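Local coordinates for malonyl CoA-acyl carrier protein transacylase (Bartonella henselae, PDB 3QAT) that probably transfers the malonyl group from malonyl-CoA to the acyl carrier protein, supplying the extender unit for bacterial fatty acid biosynthesis, at residues A[7-12]-A[279-284]. Numbering follows the deposited sequence.
Sequences AAFTFP and FEIGSG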
loop_
_atom_site.group_PDB
_atom_site.type_symbol
_atom_site.label_atom_id
_atom_site.label_comp_id
_atom_site.label_asym_id
_atom_site.label_seq_id
_atom_site.Cartn_x
_atom_site.Cartn_y
_atom_site.Cartn_z
ATOM N N ALA A 7 9.842 16.881 -2.280
ATOM C CA ALA A 7 8.572 16.223 -1.982
ATOM C C ALA A 7 8.636 14.775 -2.416
ATOM O O ALA A 7 9.347 14.411 -3.363
ATOM C CB ALA A 7 7.440 16.922 -2.729
ATOM N N ALA A 8 7.893 13.943 -1.695
ATOM C CA ALA A 8 7.672 12.569 -2.117
ATOM C C ALA A 8 6.178 12.338 -2.162
ATOM O O ALA A 8 5.419 12.932 -1.376
ATOM C CB ALA A 8 8.337 11.592 -1.158
ATOM N N PHE A 9 5.756 11.488 -3.094
ATOM C CA PHE A 9 4.344 11.047 -3.131
ATOM C C PHE A 9 4.274 9.623 -2.568
ATOM O O PHE A 9 4.999 8.716 -3.026
ATOM C CB PHE A 9 3.839 11.033 -4.585
ATOM C CG PHE A 9 3.384 12.369 -5.117
ATOM C CD1 PHE A 9 3.656 13.583 -4.446
ATOM C CD2 PHE A 9 2.671 12.415 -6.322
ATOM C CE1 PHE A 9 3.218 14.800 -4.973
ATOM C CE2 PHE A 9 2.243 13.631 -6.871
ATOM C CZ PHE A 9 2.510 14.832 -6.191
ATOM N N THR A 10 3.354 9.405 -1.624
ATOM C CA THR A 10 3.161 8.081 -1.022
ATOM C C THR A 10 1.728 7.640 -1.281
ATOM O O THR A 10 0.812 8.475 -1.338
ATOM C CB THR A 10 3.459 8.052 0.500
ATOM O OG1 THR A 10 2.554 8.911 1.198
ATOM C CG2 THR A 10 4.915 8.503 0.786
ATOM N N PHE A 11 1.548 6.332 -1.468
ATOM C CA PHE A 11 0.265 5.792 -1.925
ATOM C C PHE A 11 -0.255 4.767 -0.949
ATOM O O PHE A 11 0.444 3.806 -0.620
ATOM C CB PHE A 11 0.478 5.175 -3.332
ATOM C CG PHE A 11 0.816 6.208 -4.384
ATOM C CD1 PHE A 11 2.126 6.706 -4.515
ATOM C CD2 PHE A 11 -0.178 6.727 -5.205
ATOM C CE1 PHE A 11 2.425 7.684 -5.498
ATOM C CE2 PHE A 11 0.099 7.706 -6.172
ATOM C CZ PHE A 11 1.408 8.189 -6.320
ATOM N N PRO A 12 -1.486 4.967 -0.459
ATOM C CA PRO A 12 -2.001 4.096 0.583
ATOM C C PRO A 12 -2.361 2.695 0.112
ATOM O O PRO A 12 -2.544 2.444 -1.104
ATOM C CB PRO A 12 -3.234 4.836 1.112
ATOM C CG PRO A 12 -3.660 5.739 0.027
ATOM C CD PRO A 12 -2.404 6.075 -0.783
ATOM N N PHE A 279 3.433 13.689 0.689
ATOM C CA PHE A 279 2.042 13.760 0.275
ATOM C C PHE A 279 1.487 12.330 0.263
ATOM O O PHE A 279 2.187 11.418 -0.154
ATOM C CB PHE A 279 1.928 14.349 -1.130
ATOM C CG PHE A 279 2.273 15.799 -1.211
ATOM C CD1 PHE A 279 1.348 16.766 -0.848
ATOM C CD2 PHE A 279 3.531 16.186 -1.660
ATOM C CE1 PHE A 279 1.672 18.133 -0.956
ATOM C CE2 PHE A 279 3.865 17.522 -1.760
ATOM C CZ PHE A 279 2.928 18.494 -1.423
ATOM N N GLU A 280 0.274 12.177 0.778
ATOM C CA GLU A 280 -0.500 10.921 0.692
ATOM C C GLU A 280 -1.561 11.098 -0.409
ATOM O O GLU A 280 -2.502 11.895 -0.269
ATOM C CB GLU A 280 -1.161 10.626 2.052
ATOM C CG GLU A 280 -2.014 9.345 2.021
ATOM C CD GLU A 280 -2.451 8.871 3.409
ATOM O OE1 GLU A 280 -2.429 9.700 4.374
ATOM O OE2 GLU A 280 -2.762 7.641 3.528
ATOM N N ILE A 281 -1.403 10.336 -1.488
ATOM C CA ILE A 281 -2.200 10.537 -2.687
ATOM C C ILE A 281 -3.327 9.523 -2.736
ATOM O O ILE A 281 -3.068 8.332 -2.853
ATOM C CB ILE A 281 -1.315 10.342 -3.954
ATOM C CG1 ILE A 281 -0.078 11.260 -3.961
ATOM C CG2 ILE A 281 -2.158 10.564 -5.229
ATOM C CD1 ILE A 281 -0.413 12.770 -3.901
ATOM N N GLY A 282 -4.572 9.976 -2.649
ATOM C CA GLY A 282 -5.728 9.068 -2.748
ATOM C C GLY A 282 -6.654 9.080 -1.546
ATOM O O GLY A 282 -6.956 10.126 -0.994
ATOM N N SER A 283 -7.123 7.893 -1.148
ATOM C CA SER A 283 -8.156 7.770 -0.103
ATOM C C SER A 283 -7.567 7.748 1.314
ATOM O O SER A 283 -6.663 6.970 1.593
ATOM C CB SER A 283 -8.929 6.456 -0.321
ATOM O OG SER A 283 -10.006 6.369 0.628
ATOM N N GLY A 284 -8.111 8.584 2.200
ATOM C CA GLY A 284 -7.829 8.481 3.640
ATOM C C GLY A 284 -6.592 9.217 4.146
ATOM O O GLY A 284 -5.884 9.907 3.388
#
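The phenyl ring of Phe9 carries Ile281 on one face, with CD1 of Ile281 3.9 Å from the ring centroid and only 8° off the normal, a well-centred CH-pi contact. At the edge of the same ring sits Phe279, whose CD2 comes to 3.6 Å from Phe9 CE1; the two ring planes are turned 80° apart in an oblique pairing. Phe279 in turn has the methyl of Ala7 in plane at its own edge. Ile281 also serves the Phe11 ring, presenting CB off-centre to one face, while CG2 packs against Phe11 CE2. With CG1 beside the backbone N, the isoleucine sends CD1 to the Phe9 face and packs CG2 on Phe11 alongside CB, while CG1 lies between the two rings and touches both.

Between the strands the backbones pair in parallel. Phe279 N donates to Ala8 O, Thr10 N to Phe279 O at 2.8 Å, and Ile281 N to Thr10 O at 2.9 Å. Thr10 OG1, placed between its backbone N and carbonyl carbon (chi1 63°), gives Phe279 O a second bond of 2.9 Å from above the carbonyl plane, so two donors grip this buried oxygen. Just past the end of strand 7-11, Pro12 CD lies 3.1 Å from Ile281 O, which also accepts from Ser73 OG.

Strands 6-11 and 275-281 are the central pair of a four-stranded parallel sheet, flanked by 93-96 and 299-303. Helix 62-82 packs on Phe9, Phe11 and Ile281, and helix 306-316 on Ala7 and Phe279; Phe11 also touches the probable nucleophile elbow at the end of strand 93-96.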